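Local coordinates for protein tudor (Drosophila melanogaster, PDB 3NTK) that binds methylarginine-marked Aubergine through its last extended Tudor domain and is required for the formation of primordial germ cells, at residues 64-69 with 102-107; 79-82 with 87-90; 110-115 with 144-149. One frame throughout, in Å; residues are numbered along the deposited sequence.

Contact 1: 64-69 with 102-107; sequences FYRAQI and AKPARY
Arg66 reaches out from strand 63-72 and sets the end of its guanidinium group against two consecutive backbone carbonyls, those of Pro104 and Ala105. NH1 donates to Pro104 O at 2.9 Å along a fairly straight path, with an N-H...O angle of 158°. NH2 donates to Ala105 O, also at 2.9 Å, and adds a weak second bond to Pro104 O at 3.4 Å. Both oxygens lie close to the guanidinium plane, whereas NH1 and NH2 stand above the carbonyl planes, so neither lies on a lone pair of the oxygen it meets. The bend at chi3 (-65°) turns the planar group edge-on to the loop. In this extended Tudor domain the loop follows helix 99-102 and leads into strand 109-113 of the OB-fold part, so Arg66 ties the Tudor barrel to the connection between the two. The same group is engaged beyond the loop: NH1 also donates to Leu101 O, and NH2 forms a salt bridge with Asp84, whose OD1 in turn accepts from Tyr107 N. Asp84 thus fixes both the arginine and the loop backbone. This polar knot is the tight part, and Met31 of helix 25-38 covers Arg66 and Pro104. Around it the contact thins quickly. CB of Pro104 comes within 3.8 Å of NH1, and the Tyr107 ring meets NH2 obliquely, its CD2 3.8 Å away. Ala105 O lies over one face of the same ring, above its centre. Arg106 turns its polar end to Ser108 O. Ala102 and Ala105 border the contact at its edge, Ala105 on the exposed surface of the loop.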
# COMPACT_ATOMS: atom_id res chain seq x y z
N PHE A 64 5.59 3.90 13.95
CA PHE A 64 5.93 2.50 13.72
C PHE A 64 4.81 1.78 12.97
O PHE A 64 3.63 1.92 13.31
CB PHE A 64 6.22 1.77 15.04
CG PHE A 64 7.57 2.08 15.62
CD1 PHE A 64 7.75 3.16 16.48
CD2 PHE A 64 8.69 1.32 15.27
CE1 PHE A 64 9.00 3.48 16.99
CE2 PHE A 64 9.95 1.63 15.77
CZ PHE A 64 10.11 2.71 16.63
N TYR A 65 5.19 1.01 11.95
CA TYR A 65 4.23 0.26 11.12
C TYR A 65 4.72 -1.18 10.90
O TYR A 65 5.91 -1.48 11.09
CB TYR A 65 4.12 0.88 9.73
CG TYR A 65 3.68 2.32 9.67
CD1 TYR A 65 2.36 2.69 9.89
CD2 TYR A 65 4.60 3.33 9.35
CE1 TYR A 65 1.94 4.02 9.78
CE2 TYR A 65 4.20 4.66 9.24
CZ TYR A 65 2.87 5.00 9.46
OH TYR A 65 2.48 6.31 9.34
N ARG A 66 3.81 -2.05 10.46
CA ARG A 66 4.20 -3.42 10.15
C ARG A 66 5.05 -3.28 8.89
O ARG A 66 4.72 -2.51 7.98
CB ARG A 66 2.98 -4.31 9.86
CG ARG A 66 2.06 -4.55 11.06
CD ARG A 66 1.22 -5.81 10.88
NE ARG A 66 0.28 -5.68 9.76
CZ ARG A 66 -0.48 -6.68 9.31
NH1 ARG A 66 -0.41 -7.88 9.87
NH2 ARG A 66 -1.30 -6.47 8.29
N ALA A 67 6.15 -4.03 8.82
CA ALA A 67 7.03 -3.92 7.68
C ALA A 67 7.72 -5.22 7.30
O ALA A 67 7.93 -6.10 8.14
CB ALA A 67 8.08 -2.84 7.96
N GLN A 68 8.06 -5.34 6.03
CA GLN A 68 8.78 -6.50 5.54
C GLN A 68 10.11 -5.99 4.99
O GLN A 68 10.14 -5.06 4.18
CB GLN A 68 8.01 -7.22 4.43
CG GLN A 68 8.79 -8.39 3.85
CD GLN A 68 8.01 -9.21 2.85
OE1 GLN A 68 7.43 -8.67 1.91
NE2 GLN A 68 7.99 -10.52 3.04
N ILE A 69 11.20 -6.59 5.44
CA ILE A 69 12.52 -6.19 4.98
C ILE A 69 12.72 -6.62 3.53
O ILE A 69 12.51 -7.79 3.17
CB ILE A 69 13.60 -6.81 5.87
CG1 ILE A 69 13.43 -6.29 7.30
CG2 ILE A 69 14.99 -6.48 5.31
CD1 ILE A 69 14.45 -6.84 8.28
N ALA A 102 1.00 -10.46 13.31
CA ALA A 102 1.57 -10.83 12.03
C ALA A 102 0.56 -11.68 11.25
O ALA A 102 0.70 -11.89 10.04
CB ALA A 102 2.85 -11.62 12.22
N LYS A 103 -0.47 -12.16 11.94
CA LYS A 103 -1.49 -13.00 11.30
C LYS A 103 -2.36 -12.29 10.27
O LYS A 103 -2.65 -12.84 9.21
CB LYS A 103 -2.39 -13.66 12.36
CG LYS A 103 -1.68 -14.63 13.28
CD LYS A 103 -2.66 -15.33 14.21
CE LYS A 103 -1.94 -16.19 15.23
NZ LYS A 103 -1.04 -17.18 14.58
N PRO A 104 -2.82 -11.06 10.58
CA PRO A 104 -3.66 -10.36 9.60
C PRO A 104 -2.94 -10.11 8.29
O PRO A 104 -1.74 -9.84 8.26
CB PRO A 104 -4.02 -9.06 10.32
CG PRO A 104 -4.03 -9.48 11.76
CD PRO A 104 -2.79 -10.33 11.86
N ALA A 105 -3.69 -10.20 7.19
CA ALA A 105 -3.12 -9.97 5.88
C ALA A 105 -2.75 -8.49 5.73
O ALA A 105 -3.25 -7.65 6.48
CB ALA A 105 -4.13 -10.36 4.80
N ARG A 106 -1.88 -8.19 4.77
CA ARG A 106 -1.48 -6.81 4.52
C ARG A 106 -2.73 -5.99 4.19
O ARG A 106 -3.66 -6.50 3.53
CB ARG A 106 -0.50 -6.75 3.34
CG ARG A 106 -1.03 -7.31 2.03
CD ARG A 106 0.02 -7.17 0.93
NE ARG A 106 0.31 -5.77 0.66
CZ ARG A 106 1.49 -5.29 0.30
NH1 ARG A 106 2.54 -6.10 0.16
NH2 ARG A 106 1.63 -3.99 0.07
N TYR A 107 -2.78 -4.75 4.65
CA TYR A 107 -3.94 -3.91 4.40
C TYR A 107 -3.84 -2.93 3.24
O TYR A 107 -4.74 -2.11 3.03
CB TYR A 107 -4.36 -3.20 5.69
CG TYR A 107 -4.93 -4.16 6.70
CD1 TYR A 107 -6.01 -4.99 6.37
CD2 TYR A 107 -4.38 -4.28 7.98
CE1 TYR A 107 -6.51 -5.91 7.28
CE2 TYR A 107 -4.88 -5.21 8.89
CZ TYR A 107 -5.95 -6.02 8.54
OH TYR A 107 -6.45 -6.94 9.43

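Contact 2: 79-82 with 87-90; sequences EVHF and NNAV
Phe82 holds CG anti to its carbonyl carbon (chi1 -65°), and Asn87 holds CG between its backbone N and carbonyl carbon (chi1 68°); together these settings bring the amide of Asn87 against the phenyl ring. The two belong to the beta hairpin formed by strands 78-82 and 87-95, an antiparallel pair in the SH3-like barrel of the Tudor core. OD1 of Asn87 approaches both CB and CD2 of Phe82 at 3.4 Å, with the amide and ring planes only 26° apart. CE2 of the same ring touches the methyl CB of Ala89 at 3.9 Å, the methyl lying at the ring edge, and CG2 of Val80 sits over one face of the ring, offset toward its rim. Val80, Phe82, Asn87 and Ala89 therefore share one side of the sheet. There Phe82 meets the rings of Tyr65 and Phe58, and Asn87 packs on Phe58, a cluster consistent with the aromatic cage by which Tudor domains take up methylarginine. The other side carries Glu79, His81, Asn88 and Val90. Here OE2 of Glu79 accepts with its anti lone pair from ND2 of Asn88 at 3.3 Å, a rather long bond, with Asn88 exposed. The His81 ring meets that of Tyr18. The backbones are joined by three bonds. Val80 N to Ala89 O is 2.8 Å and almost straight. Ala89 N returns a bond to Val80 O at 3.0 Å, and Phe82 N donates to Asn87 O. The Val80 carbonyl has a second, weaker visitor: a bent CA-H...O contact from Asn88 CA, 3.1 Å from Val80 O.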
# COMPACT_ATOMS: atom_id res chain seq x y z
N GLU A 79 16.02 -1.53 3.80
CA GLU A 79 14.99 -0.94 2.97
C GLU A 79 13.78 -1.81 3.31
O GLU A 79 13.85 -3.03 3.19
CB GLU A 79 15.30 -1.07 1.48
CG GLU A 79 14.31 -0.31 0.61
CD GLU A 79 14.28 -0.80 -0.83
OE1 GLU A 79 15.36 -0.88 -1.45
OE2 GLU A 79 13.18 -1.10 -1.33
N VAL A 80 12.70 -1.20 3.76
CA VAL A 80 11.53 -1.97 4.12
C VAL A 80 10.31 -1.55 3.32
O VAL A 80 10.28 -0.47 2.72
CB VAL A 80 11.19 -1.83 5.62
CG1 VAL A 80 12.40 -2.22 6.46
CG2 VAL A 80 10.75 -0.40 5.93
N HIS A 81 9.31 -2.41 3.32
CA HIS A 81 8.05 -2.14 2.64
C HIS A 81 6.98 -2.18 3.72
O HIS A 81 6.81 -3.20 4.40
CB HIS A 81 7.76 -3.22 1.60
CG HIS A 81 6.48 -2.99 0.85
ND1 HIS A 81 5.32 -3.65 1.16
CD2 HIS A 81 6.18 -2.14 -0.16
CE1 HIS A 81 4.35 -3.22 0.37
NE2 HIS A 81 4.85 -2.31 -0.44
N PHE A 82 6.27 -1.07 3.89
CA PHE A 82 5.21 -1.01 4.89
C PHE A 82 3.97 -1.64 4.26
O PHE A 82 3.24 -1.03 3.48
CB PHE A 82 4.98 0.45 5.29
CG PHE A 82 6.16 1.05 5.99
CD1 PHE A 82 6.53 0.60 7.26
CD2 PHE A 82 6.92 2.05 5.39
CE1 PHE A 82 7.65 1.14 7.91
CE2 PHE A 82 8.04 2.59 6.03
CZ PHE A 82 8.40 2.13 7.29
N ASN A 87 4.16 1.76 0.87
CA ASN A 87 5.36 2.56 0.61
C ASN A 87 6.65 1.91 1.13
O ASN A 87 6.62 1.13 2.07
CB ASN A 87 5.21 3.96 1.20
CG ASN A 87 5.19 3.96 2.72
OD1 ASN A 87 4.41 3.23 3.34
ND2 ASN A 87 6.04 4.78 3.32
N ASN A 88 7.77 2.25 0.50
CA ASN A 88 9.06 1.73 0.91
C ASN A 88 9.92 2.85 1.48
O ASN A 88 9.79 4.01 1.08
CB ASN A 88 9.79 1.09 -0.27
CG ASN A 88 9.14 -0.20 -0.73
OD1 ASN A 88 7.93 -0.25 -0.92
ND2 ASN A 88 9.95 -1.23 -0.91
N ALA A 89 10.80 2.50 2.41
CA ALA A 89 11.67 3.49 3.02
C ALA A 89 12.84 2.80 3.70
O ALA A 89 12.76 1.63 4.05
CB ALA A 89 10.90 4.31 4.04
N VAL A 90 13.93 3.54 3.86
CA VAL A 90 15.12 3.02 4.51
C VAL A 90 15.01 3.44 5.97
O VAL A 90 14.73 4.60 6.25
CB VAL A 90 16.41 3.62 3.91
CG1 VAL A 90 17.63 3.12 4.68
CG2 VAL A 90 16.52 3.26 2.44

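Contact 3: 110-115 with 144-149; sequences HCELDA and ATKGTG
Lys146 stretches its extended side chain across to Glu112 and forms a salt bridge, the two side chains crossing at about a right angle. NZ is modelled 2.6 Å from OE1, but it stands too close to the glutamate for its exact place to be trusted. The backbones on this surface are linked through water 1. It donates to His110 O at 2.8 Å and to Gly149 O at 2.7 Å, spending both its protons on two acceptors that could not bond to each other and need a common donor. Gly149 closes a type I turn by donating its N to Lys146 O at 2.8 Å, and its positive phi (101°) suits glycine. The imidazole of His110 is satisfied outside the two segments, ND1 by Thr150 OG1 and NE2 by Ser16 OG. Strand 109-113 and the tip of the hairpin 137-145/151-157 belong to the OB-fold part of the extended Tudor domain, with strand 151-157 lying beside 109-113. Both Glu112 and Lys146 also rest on Val152 of that strand. With an ion pair of uncertain geometry and one bridging water, the link is probably mainly polar, and its charged part would be expected to weaken with salt.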
# COMPACT_ATOMS: atom_id res chain seq x y z
N HIS A 110 -1.45 -4.24 -3.88
CA HIS A 110 -0.78 -3.84 -5.10
C HIS A 110 -1.74 -4.12 -6.25
O HIS A 110 -2.40 -5.17 -6.29
CB HIS A 110 0.52 -4.63 -5.30
CG HIS A 110 1.30 -4.18 -6.50
ND1 HIS A 110 1.52 -5.00 -7.59
CD2 HIS A 110 1.87 -2.99 -6.80
CE1 HIS A 110 2.19 -4.33 -8.51
NE2 HIS A 110 2.41 -3.11 -8.05
N CYS A 111 -1.82 -3.17 -7.18
CA CYS A 111 -2.70 -3.26 -8.34
C CYS A 111 -2.00 -2.81 -9.60
O CYS A 111 -1.02 -2.06 -9.56
CB CYS A 111 -3.92 -2.35 -8.19
SG CYS A 111 -4.97 -2.60 -6.77
N GLU A 112 -2.52 -3.26 -10.74
CA GLU A 112 -2.01 -2.83 -12.04
C GLU A 112 -3.24 -2.74 -12.94
O GLU A 112 -4.11 -3.61 -12.91
CB GLU A 112 -0.97 -3.80 -12.62
CG GLU A 112 -1.43 -5.19 -12.98
CD GLU A 112 -0.33 -5.98 -13.70
OE1 GLU A 112 0.81 -6.01 -13.18
OE2 GLU A 112 -0.59 -6.58 -14.77
N LEU A 113 -3.32 -1.67 -13.72
CA LEU A 113 -4.46 -1.48 -14.59
C LEU A 113 -4.51 -2.41 -15.78
O LEU A 113 -3.48 -2.79 -16.34
CB LEU A 113 -4.50 -0.04 -15.12
CG LEU A 113 -4.95 1.09 -14.21
CD1 LEU A 113 -4.99 2.39 -15.02
CD2 LEU A 113 -6.31 0.78 -13.63
N ASP A 114 -5.73 -2.76 -16.16
CA ASP A 114 -5.98 -3.57 -17.34
C ASP A 114 -5.56 -2.54 -18.39
O ASP A 114 -6.23 -1.52 -18.55
CB ASP A 114 -7.47 -3.87 -17.44
CG ASP A 114 -7.88 -4.42 -18.80
OD1 ASP A 114 -7.07 -4.40 -19.75
OD2 ASP A 114 -9.05 -4.86 -18.91
N ALA A 115 -4.47 -2.80 -19.10
CA ALA A 115 -3.96 -1.85 -20.09
C ALA A 115 -4.92 -1.43 -21.20
O ALA A 115 -4.75 -0.38 -21.81
CB ALA A 115 -2.66 -2.41 -20.70
N ALA A 144 -8.85 -9.91 -11.63
CA ALA A 144 -8.12 -11.10 -11.24
C ALA A 144 -7.03 -10.78 -10.23
O ALA A 144 -6.65 -9.62 -10.03
CB ALA A 144 -7.49 -11.74 -12.47
N THR A 145 -6.55 -11.83 -9.58
CA THR A 145 -5.48 -11.71 -8.60
C THR A 145 -4.38 -12.65 -9.08
O THR A 145 -4.60 -13.86 -9.20
CB THR A 145 -5.97 -12.13 -7.20
OG1 THR A 145 -6.99 -11.21 -6.76
CG2 THR A 145 -4.82 -12.11 -6.20
N LYS A 146 -3.22 -12.09 -9.38
CA LYS A 146 -2.08 -12.87 -9.87
C LYS A 146 -1.46 -13.74 -8.79
O LYS A 146 -1.74 -13.58 -7.61
CB LYS A 146 -0.99 -11.94 -10.41
CG LYS A 146 -1.41 -11.06 -11.57
CD LYS A 146 -0.25 -10.16 -11.95
CE LYS A 146 -0.52 -9.37 -13.21
NZ LYS A 146 0.68 -8.58 -13.56
N GLY A 147 -0.61 -14.68 -9.22
CA GLY A 147 0.04 -15.56 -8.28
C GLY A 147 0.91 -14.81 -7.29
O GLY A 147 1.28 -15.34 -6.25
N THR A 148 1.23 -13.56 -7.61
CA THR A 148 2.06 -12.72 -6.74
C THR A 148 1.21 -11.93 -5.74
O THR A 148 1.74 -11.28 -4.84
CB THR A 148 2.87 -11.70 -7.56
OG1 THR A 148 1.97 -10.89 -8.33
CG2 THR A 148 3.83 -12.42 -8.49
N GLY A 149 -0.10 -12.00 -5.91
CA GLY A 149 -1.00 -11.29 -5.01
C GLY A 149 -1.52 -10.00 -5.62
O GLY A 149 -2.46 -9.40 -5.11
O HOH W 1 -3.10 -6.97 -4.25

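Contacts 1 and 2 belong to the Tudor core, and contact 2 is nested in the chain loop that contact 1 closes. Their centres are 11 Å apart and their strands 63-72 and 78-82 are neighbours in one sheet: Gln68 O lies 2.9 Å from His81 N, a probable hydrogen bond, and Tyr65 CB packs 3.5 Å from Phe82 CD1. Tyr65 and Phe82, with Phe58, Phe85 and Asn87, surround what is probably the methylarginine pocket, while Asp84, partner of Arg66, precedes Phe85 in the chain. Contact 3 lies in the OB-fold part, its centre about 20 Å from that of contact 1 and 21 Å from contact 2's. Segments 102-107 and 110-115 adjoin in sequence, joining the two parts.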